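PDB 5JM8: aerobactin synthase IucA from Klebsiella pneumoniae subsp. pneumoniae, which is an NIS synthetase that probably catalyses the ATP-dependent joining of citrate to a hydroxamate-bearing lysine derivative during synthesis of the siderophore aerobactin. Local coordinates for residues 403-408 and 489-494; 199-204 and 346-351; 17-22 and 543-548. All blocks are in the same frame, centred on the assembly; numbering follows the deposited sequence.

Contact 1: 403-408 and 489-494. With ATP (adenosine-5'-triphosphate), chain I.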
# COMPACT_ATOMS: atom_id res chain seq x y z
N ASP A 403 29.14 1.86 -15.07
CA ASP A 403 29.05 2.97 -16.02
C ASP A 403 28.00 3.99 -15.59
O ASP A 403 28.23 5.19 -15.65
CB ASP A 403 28.74 2.46 -17.42
CG ASP A 403 29.84 1.59 -17.99
OD1 ASP A 403 30.97 1.63 -17.44
OD2 ASP A 403 29.59 0.88 -18.98
N ALA A 404 26.84 3.49 -15.17
CA ALA A 404 25.76 4.36 -14.71
C ALA A 404 26.13 5.08 -13.42
O ALA A 404 25.68 6.20 -13.18
CB ALA A 404 24.49 3.55 -14.52
N TYR A 405 26.95 4.43 -12.60
CA TYR A 405 27.43 5.04 -11.36
C TYR A 405 28.29 6.25 -11.67
O TYR A 405 28.19 7.28 -11.01
CB TYR A 405 28.22 4.01 -10.54
CG TYR A 405 29.00 4.61 -9.39
CD1 TYR A 405 28.41 4.80 -8.14
CD2 TYR A 405 30.33 4.97 -9.54
CE1 TYR A 405 29.12 5.34 -7.09
CE2 TYR A 405 31.05 5.51 -8.49
CZ TYR A 405 30.44 5.70 -7.26
OH TYR A 405 31.15 6.23 -6.21
N CYS A 406 29.13 6.13 -12.69
CA CYS A 406 29.99 7.23 -13.11
C CYS A 406 29.17 8.41 -13.63
O CYS A 406 29.42 9.56 -13.27
CB CYS A 406 30.96 6.76 -14.20
SG CYS A 406 32.13 5.51 -13.65
N HIS A 407 28.18 8.12 -14.47
CA HIS A 407 27.36 9.16 -15.09
C HIS A 407 26.42 9.84 -14.09
O HIS A 407 26.18 11.04 -14.18
CB HIS A 407 26.54 8.58 -16.23
CG HIS A 407 27.33 8.26 -17.46
ND1 HIS A 407 27.45 6.99 -17.97
CD2 HIS A 407 28.04 9.07 -18.29
CE1 HIS A 407 28.20 7.02 -19.06
NE2 HIS A 407 28.57 8.27 -19.28
N GLN A 408 25.89 9.06 -13.15
CA GLN A 408 24.90 9.57 -12.21
C GLN A 408 25.50 10.16 -10.94
O GLN A 408 24.96 11.11 -10.38
CB GLN A 408 23.92 8.46 -11.82
CG GLN A 408 23.05 7.96 -12.97
CD GLN A 408 22.18 9.04 -13.56
OE1 GLN A 408 22.00 10.11 -12.97
NE2 GLN A 408 21.63 8.78 -14.74
N ASN A 489 37.56 6.18 -1.11
CA ASN A 489 36.51 5.83 -0.15
C ASN A 489 35.12 5.94 -0.78
O ASN A 489 34.22 6.55 -0.20
CB ASN A 489 36.61 6.72 1.09
CG ASN A 489 35.74 6.22 2.23
OD1 ASN A 489 35.35 5.06 2.26
ND2 ASN A 489 35.43 7.10 3.18
N SER A 490 34.95 5.34 -1.95
CA SER A 490 33.68 5.37 -2.66
C SER A 490 33.70 4.48 -3.89
O SER A 490 33.16 3.37 -3.88
CB SER A 490 33.33 6.80 -3.07
OG SER A 490 32.49 7.42 -2.12
N THR A 491 34.31 4.98 -4.95
CA THR A 491 34.29 4.32 -6.24
C THR A 491 35.01 2.97 -6.19
O THR A 491 34.53 1.99 -6.73
CB THR A 491 34.93 5.20 -7.31
OG1 THR A 491 34.32 6.49 -7.30
CG2 THR A 491 34.77 4.58 -8.70
N PHE A 492 36.16 2.93 -5.53
CA PHE A 492 36.95 1.71 -5.49
C PHE A 492 36.29 0.65 -4.60
O PHE A 492 36.59 -0.53 -4.73
CB PHE A 492 38.38 2.00 -5.01
CG PHE A 492 39.19 2.84 -5.97
CD1 PHE A 492 38.79 3.01 -7.29
CD2 PHE A 492 40.37 3.44 -5.55
CE1 PHE A 492 39.54 3.78 -8.16
CE2 PHE A 492 41.12 4.21 -6.42
CZ PHE A 492 40.71 4.38 -7.73
N ALA A 493 35.39 1.07 -3.72
CA ALA A 493 34.63 0.12 -2.92
C ALA A 493 33.62 -0.59 -3.81
O ALA A 493 33.30 -1.76 -3.60
CB ALA A 493 33.92 0.82 -1.78
N VAL A 494 33.13 0.13 -4.82
CA VAL A 494 32.21 -0.44 -5.80
C VAL A 494 32.95 -1.47 -6.66
O VAL A 494 32.50 -2.60 -6.80
CB VAL A 494 31.59 0.66 -6.69
CG1 VAL A 494 30.80 0.05 -7.84
CG2 VAL A 494 30.71 1.58 -5.87
PG ATP I . 25.21 12.52 8.42
O1G ATP I . 23.95 12.11 9.14
O2G ATP I . 25.36 11.87 7.06
O3G ATP I . 25.46 14.00 8.41
PB ATP I . 27.78 12.52 9.77
O1B ATP I . 28.12 11.95 11.13
O2B ATP I . 27.74 14.02 9.58
O3B ATP I . 26.40 11.83 9.28
PA ATP I . 30.40 11.84 8.83
O1A ATP I . 30.83 12.96 9.74
O2A ATP I . 30.97 11.75 7.43
O3A ATP I . 28.80 11.88 8.69
O5' ATP I . 30.65 10.42 9.54
C5' ATP I . 30.28 9.25 8.82
C4' ATP I . 29.85 8.13 9.76
O4' ATP I . 29.55 6.97 8.97
C3' ATP I . 30.93 7.73 10.76
O3' ATP I . 30.37 7.69 12.08
C2' ATP I . 31.40 6.35 10.32
O2' ATP I . 31.57 5.47 11.43
C1' ATP I . 30.30 5.84 9.41
N9 ATP I . 30.85 5.13 8.23
C8 ATP I . 30.58 3.85 7.93
N7 ATP I . 31.22 3.48 6.79
C5 ATP I . 31.92 4.55 6.35
C6 ATP I . 32.80 4.83 5.21
N6 ATP I . 33.06 3.86 4.31
N1 ATP I . 33.33 6.07 5.11
C2 ATP I . 33.07 7.03 6.02
N3 ATP I . 32.27 6.84 7.08
C4 ATP I . 31.67 5.64 7.30
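Tyr405 and Thr491 mark the nearest backbone approach of two almost antiparallel helical segments, whose directions differ by 164° and whose axes come no nearer than 11.6 Å. That separation is wide, and the Tyr405 side chain spans most of it. Its CG stands anti to the backbone N (chi1 168°), which carries the ring straight across to the 489-494 helix. At the ring edge, near the aromatic plane, Tyr405 OH donates a weak hydrogen bond of 3.4 Å to Thr491 OG1. Thr491 OG1 has its stronger bond within its own helix, where it gives its proton to the carbonyl of Leu486, five residues earlier, while presenting its oxygen to the tyrosine. The threonine methyl also touches the ring, with Thr491 CG2 3.8 Å from Tyr405 CE2. Val494 covers one face of the tyrosine off centre, toward the rim, its CG2 4.3 Å from Tyr405 CE1. At the far end of the ring, Tyr405 OH also meets Ser490 CB at 3.9 Å.

The helix is kinked around Ser490 and Ala493. Just before Ser490, Asn489 reads the Watson-Crick edge of the adenine of ATP. Asn489 ND2 donates to ATP N1 over 3.0 Å, and Asn489 OD1 accepts from ATP N6 over 3.3 Å, a two-point match that fixes the rotation of the amide.

The contact is buried where helix 394-420 packs beside helix 475-500. Leu364 of the short helix 364-368 touches both Tyr405 and Val494, and Leu410 adds to the packing on Tyr405 and Thr491. On another flank, helix 506-521 touches Cys406 through Val513 and Leu516 and Phe492 through Met510.

Contact 2: 199-204 and 346-351. With ATP (adenosine-5'-triphosphate), chain I.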
# COMPACT_ATOMS: atom_id res chain seq x y z
N GLN A 199 9.93 29.53 14.25
CA GLN A 199 8.69 29.24 14.96
C GLN A 199 7.81 28.29 14.14
O GLN A 199 7.20 27.38 14.69
CB GLN A 199 7.93 30.53 15.25
CG GLN A 199 6.64 30.33 16.04
CD GLN A 199 5.90 31.63 16.29
OE1 GLN A 199 6.30 32.69 15.82
NE2 GLN A 199 4.81 31.54 17.04
N GLN A 200 7.78 28.53 12.84
CA GLN A 200 6.93 27.77 11.93
C GLN A 200 7.45 26.36 11.65
O GLN A 200 6.65 25.43 11.49
CB GLN A 200 6.77 28.54 10.62
CG GLN A 200 5.93 29.81 10.74
CD GLN A 200 6.14 30.77 9.58
OE1 GLN A 200 7.07 30.62 8.79
NE2 GLN A 200 5.26 31.76 9.47
N ARG A 201 8.77 26.19 11.58
CA ARG A 201 9.35 24.86 11.36
C ARG A 201 8.97 23.91 12.48
O ARG A 201 8.41 22.84 12.25
CB ARG A 201 10.88 24.91 11.26
CG ARG A 201 11.48 25.07 9.86
CD ARG A 201 10.94 24.10 8.81
NE ARG A 201 11.80 22.96 8.53
CZ ARG A 201 13.01 23.04 7.96
NH1 ARG A 201 13.53 24.21 7.64
NH2 ARG A 201 13.69 21.92 7.74
N LEU A 202 9.28 24.32 13.71
CA LEU A 202 9.05 23.50 14.89
C LEU A 202 7.56 23.18 15.04
O LEU A 202 7.20 22.12 15.54
CB LEU A 202 9.57 24.21 16.14
CG LEU A 202 11.05 24.58 16.09
CD1 LEU A 202 11.46 25.38 17.32
CD2 LEU A 202 11.92 23.33 15.95
N THR A 203 6.72 24.10 14.59
CA THR A 203 5.28 23.88 14.59
C THR A 203 4.93 22.77 13.61
O THR A 203 4.22 21.82 13.97
CB THR A 203 4.51 25.16 14.20
OG1 THR A 203 4.75 26.18 15.17
CG2 THR A 203 3.02 24.88 14.13
N ARG A 204 5.42 22.88 12.38
CA ARG A 204 5.18 21.86 11.36
C ARG A 204 5.77 20.53 11.79
O ARG A 204 5.10 19.50 11.72
CB ARG A 204 5.78 22.28 10.02
CG ARG A 204 5.35 21.40 8.85
CD ARG A 204 6.10 21.74 7.57
NE ARG A 204 7.48 21.28 7.60
CZ ARG A 204 8.37 21.55 6.64
NH1 ARG A 204 9.61 21.08 6.74
NH2 ARG A 204 8.02 22.27 5.59
N PHE A 346 20.41 20.72 16.96
CA PHE A 346 20.07 19.80 15.89
C PHE A 346 19.89 20.59 14.61
O PHE A 346 19.68 21.81 14.65
CB PHE A 346 18.80 19.00 16.21
CG PHE A 346 17.56 19.84 16.30
CD1 PHE A 346 16.88 20.24 15.16
CD2 PHE A 346 17.05 20.21 17.54
CE1 PHE A 346 15.74 21.01 15.25
CE2 PHE A 346 15.91 20.98 17.63
CZ PHE A 346 15.25 21.38 16.48
N ALA A 347 19.96 19.90 13.48
CA ALA A 347 19.68 20.51 12.19
C ALA A 347 18.61 19.71 11.47
O ALA A 347 18.52 18.49 11.64
CB ALA A 347 20.94 20.59 11.35
N LEU A 348 17.79 20.40 10.69
CA LEU A 348 16.71 19.75 9.96
C LEU A 348 17.09 19.55 8.50
O LEU A 348 17.44 20.50 7.80
CB LEU A 348 15.43 20.58 10.06
CG LEU A 348 14.82 20.68 11.46
CD1 LEU A 348 13.67 21.66 11.45
CD2 LEU A 348 14.37 19.33 11.98
N ARG A 349 17.00 18.30 8.05
CA ARG A 349 17.41 17.91 6.71
C ARG A 349 16.20 17.53 5.87
O ARG A 349 15.30 16.82 6.33
CB ARG A 349 18.40 16.74 6.80
CG ARG A 349 18.77 16.09 5.48
CD ARG A 349 19.75 14.95 5.71
NE ARG A 349 21.02 15.43 6.25
CZ ARG A 349 21.85 14.71 6.99
NH1 ARG A 349 21.56 13.46 7.31
NH2 ARG A 349 22.99 15.25 7.42
N GLU A 350 16.16 18.02 4.63
CA GLU A 350 15.07 17.72 3.71
C GLU A 350 14.92 16.23 3.47
O GLU A 350 15.88 15.56 3.08
CB GLU A 350 15.28 18.42 2.37
CG GLU A 350 15.01 19.91 2.39
CD GLU A 350 15.18 20.55 1.03
OE1 GLU A 350 15.82 19.93 0.15
OE2 GLU A 350 14.67 21.67 0.83
N ASN A 351 13.72 15.70 3.71
CA ASN A 351 13.43 14.31 3.40
C ASN A 351 12.84 14.19 2.00
O ASN A 351 11.62 14.13 1.83
CB ASN A 351 12.48 13.71 4.43
CG ASN A 351 12.24 12.23 4.19
OD1 ASN A 351 13.03 11.56 3.52
ND2 ASN A 351 11.14 11.72 4.73
PG ATP I . 25.21 12.52 8.42
O1G ATP I . 23.95 12.11 9.14
O2G ATP I . 25.36 11.87 7.06
O3G ATP I . 25.46 14.00 8.41
PB ATP I . 27.78 12.52 9.77
O1B ATP I . 28.12 11.95 11.13
O2B ATP I . 27.74 14.02 9.58
O3B ATP I . 26.40 11.83 9.28
PA ATP I . 30.40 11.84 8.83
O1A ATP I . 30.83 12.96 9.74
O2A ATP I . 30.97 11.75 7.43
O3A ATP I . 28.80 11.88 8.69
O5' ATP I . 30.65 10.42 9.54
C5' ATP I . 30.28 9.25 8.82
C4' ATP I . 29.85 8.13 9.76
O4' ATP I . 29.55 6.97 8.97
C3' ATP I . 30.93 7.73 10.76
O3' ATP I . 30.37 7.69 12.08
C2' ATP I . 31.40 6.35 10.32
O2' ATP I . 31.57 5.47 11.43
C1' ATP I . 30.30 5.84 9.41
N9 ATP I . 30.85 5.13 8.23
C8 ATP I . 30.58 3.85 7.93
N7 ATP I . 31.22 3.48 6.79
C5 ATP I . 31.92 4.55 6.35
C6 ATP I . 32.80 4.83 5.21
N6 ATP I . 33.06 3.86 4.31
N1 ATP I . 33.33 6.07 5.11
C2 ATP I . 33.07 7.03 6.02
N3 ATP I . 32.27 6.84 7.08
C4 ATP I . 31.67 5.64 7.30
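The Arg201 guanidinium has Leu348 CD1 over one face, while the Phe346 ring receives Leu202 CD2 at its edge, close to its plane. Leu348 CG also sits in the plane of that ring, at the edge. A third flat group, the guanidinium of Arg349, turns its edge to the terminal phosphate of ATP.

Arg201 and Leu348 approach from opposite directions, one from the helix and one from the strand. The arginine chain is bent at chi2 (-50°) and chi3 (-100°), and this folding lays its end against the leucine: Arg201 NE is 3.7 Å from Leu348 CD1, and Arg201 NH2 comes to 3.2 Å from Leu348 CB. The charge is met by acids, NE pairing with Asp275 and NH1 with Asp328. Arg204 shares Asp275, and its guanidinium carries Arg201 CD above one face, toward the rim. Leu202 and Phe346 make a purely apolar touch, CD2 of the leucine lying 3.9 Å from CZ of the phenylalanine.

While Leu348 points to the helix, the next residue points away from it and reaches the nucleotide. Arg349 grips the gamma-phosphate with two nitrogens, Arg349 NH1 bonding to ATP O1G over 3.3 Å and NH2 to ATP O3G over 2.9 Å. Glu327 forms a salt bridge with the same NH2, which would hold the guanidinium in place beside the phosphate.

Strand 345-350 runs between strands 275-284 and 329-334, antiparallel to both, and helix 198-209 packs over the side of this sheet that Leu348 faces. Strand 221-226 adds Trp222 against Leu202 and Pro225 against Phe346. The helix also borders the second subunit, where Thr203 packs on Thr203 of that chain and Gln199 is hydrogen-bonded to Asp219 of that subunit.

Contact 3: 17-22 and 543-548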
# COMPACT_ATOMS: atom_id res chain seq x y z
N GLN A 17 39.07 -7.87 9.46
CA GLN A 17 39.55 -7.48 8.14
C GLN A 17 39.66 -5.97 8.02
O GLN A 17 40.48 -5.46 7.25
CB GLN A 17 38.61 -8.02 7.05
CG GLN A 17 39.25 -8.10 5.68
CD GLN A 17 40.31 -9.19 5.59
OE1 GLN A 17 40.04 -10.36 5.82
NE2 GLN A 17 41.53 -8.79 5.24
N CYS A 18 38.86 -5.25 8.80
CA CYS A 18 38.92 -3.79 8.83
C CYS A 18 40.20 -3.32 9.50
O CYS A 18 40.89 -2.45 8.98
CB CYS A 18 37.71 -3.22 9.58
SG CYS A 18 36.13 -3.46 8.75
N PHE A 19 40.50 -3.91 10.65
CA PHE A 19 41.73 -3.61 11.37
C PHE A 19 42.93 -3.89 10.48
O PHE A 19 43.83 -3.06 10.36
CB PHE A 19 41.80 -4.44 12.66
CG PHE A 19 43.08 -4.27 13.43
CD1 PHE A 19 44.19 -5.06 13.15
CD2 PHE A 19 43.18 -3.33 14.44
CE1 PHE A 19 45.36 -4.90 13.86
CE2 PHE A 19 44.35 -3.17 15.15
CZ PHE A 19 45.45 -3.96 14.86
N LEU A 20 42.92 -5.05 9.85
CA LEU A 20 44.06 -5.51 9.06
C LEU A 20 44.21 -4.76 7.74
O LEU A 20 45.30 -4.32 7.39
CB LEU A 20 43.95 -7.01 8.80
CG LEU A 20 43.99 -7.90 10.05
CD1 LEU A 20 43.69 -9.35 9.70
CD2 LEU A 20 45.33 -7.79 10.76
N ASN A 21 43.11 -4.61 7.00
CA ASN A 21 43.16 -3.89 5.72
C ASN A 21 43.53 -2.43 5.91
O ASN A 21 44.26 -1.85 5.10
CB ASN A 21 41.81 -3.99 4.99
CG ASN A 21 41.56 -5.36 4.41
OD1 ASN A 21 42.33 -6.30 4.62
ND2 ASN A 21 40.46 -5.50 3.67
N SER A 22 43.01 -1.84 6.98
CA SER A 22 43.37 -0.47 7.34
C SER A 22 44.88 -0.37 7.56
O SER A 22 45.52 0.56 7.08
CB SER A 22 42.61 -0.02 8.58
OG SER A 22 42.85 1.34 8.86
N GLY A 543 45.20 8.70 6.70
CA GLY A 543 44.85 7.38 7.18
C GLY A 543 44.06 7.41 8.47
O GLY A 543 44.13 8.39 9.22
N ASN A 544 43.31 6.34 8.73
CA ASN A 544 42.47 6.25 9.92
C ASN A 544 43.13 5.46 11.06
O ASN A 544 42.83 5.69 12.23
CB ASN A 544 41.14 5.59 9.58
CG ASN A 544 40.28 6.46 8.68
OD1 ASN A 544 39.79 7.51 9.10
ND2 ASN A 544 40.07 6.01 7.45
N PHE A 545 44.02 4.54 10.71
CA PHE A 545 44.60 3.62 11.68
C PHE A 545 45.55 4.34 12.64
O PHE A 545 45.45 4.18 13.86
CB PHE A 545 45.33 2.48 10.96
CG PHE A 545 45.95 1.47 11.89
CD1 PHE A 545 47.17 1.74 12.49
CD2 PHE A 545 45.35 0.25 12.14
CE1 PHE A 545 47.76 0.82 13.34
CE2 PHE A 545 45.94 -0.67 12.99
CZ PHE A 545 47.14 -0.38 13.59
N PHE A 546 46.47 5.14 12.10
CA PHE A 546 47.44 5.85 12.94
C PHE A 546 46.85 7.16 13.45
O PHE A 546 47.36 7.75 14.40
CB PHE A 546 48.74 6.09 12.17
CG PHE A 546 49.49 4.83 11.86
CD1 PHE A 546 50.17 4.15 12.86
CD2 PHE A 546 49.51 4.32 10.58
CE1 PHE A 546 50.86 2.98 12.57
CE2 PHE A 546 50.19 3.16 10.29
CZ PHE A 546 50.87 2.49 11.29
N CYS A 547 45.77 7.60 12.81
CA CYS A 547 45.03 8.76 13.29
C CYS A 547 44.25 8.40 14.55
O CYS A 547 44.12 9.21 15.47
CB CYS A 547 44.08 9.29 12.21
SG CYS A 547 43.12 10.74 12.70
N TYR A 548 43.73 7.18 14.57
CA TYR A 548 42.92 6.70 15.68
C TYR A 548 43.80 6.32 16.87
O TYR A 548 43.38 6.42 18.03
CB TYR A 548 42.09 5.50 15.23
CG TYR A 548 40.98 5.11 16.17
CD1 TYR A 548 39.87 5.92 16.32
CD2 TYR A 548 41.03 3.93 16.89
CE1 TYR A 548 38.85 5.58 17.17
CE2 TYR A 548 40.01 3.58 17.75
CZ TYR A 548 38.92 4.41 17.88
OH TYR A 548 37.89 4.07 18.73
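Phe545 drives the edge of its ring toward a face of Phe19, in a T-shaped arrangement with planes at 67° and centroids 5.4 Å apart. The overlap is off centre: Phe545 CE2 stands above the rim of the Phe19 ring, 3.7 Å from Phe19 CE2 and 3.8 Å from Phe19 CZ. Both phenylalanines have CG anti to the backbone N (chi1 176° for Phe19), yet their courses differ. Phe545 points directly at helix 14-26, whereas Phe19 leaves at the flank of that helix, and the end of its ring comes nearer and receives the neighbour through CE2 and CZ, with CD2 slightly farther.

One turn beyond Phe19, Ser22 faces the root of the Phe545 side chain. Ser22 OG lies 3.4 Å from Phe545 CB and close to the plane of the ring, at its edge; this is plain packing, and the hydroxyl has a weak hydrogen bond to the carbonyl of Phe151. On another side of the helix, Gln17 NE2 donates to Asn21 OD1 over 2.7 Å, nearly straight at 168°, while these two amides also hold the backbone of Phe65 and His63.

Phe107 of helix 101-124 meets Phe545 edge-to-face as well and touches Phe19, and Ile89 and Leu93 of helix 82-96 extend the apolar surroundings. Chemically, an aromatic core joins the first helix of the chain to the short helix near its C-terminal end. Polar support comes from Glu26, which accepts a hydrogen bond from Phe545 N and weak ones from Asn544 N and Phe546 N, so that one carboxylate gathers several backbone N-H groups.

Two of the three contacts supply groups to the nucleotide pocket; the third stands apart. Contacts 1 and 2 both hold ATP, but at its two ends: Asn489 takes the adenine and Arg349 the gamma-phosphate, and their centres are 32 Å apart with nearest atoms about 15 Å apart. Contact 2 lies in the IucA/IucC family region and contact 1 in the FhuF-like region, so the pocket draws on both. Contact 3 does not bind the ligand, although the Ser22 side chain is about 11 Å from it. It is closer to contact 1, with nearest atoms about 6 Å apart, than to contact 2, at about 19 Å. By pairing 17-22 with 543-548, it brackets the other two along the sequence.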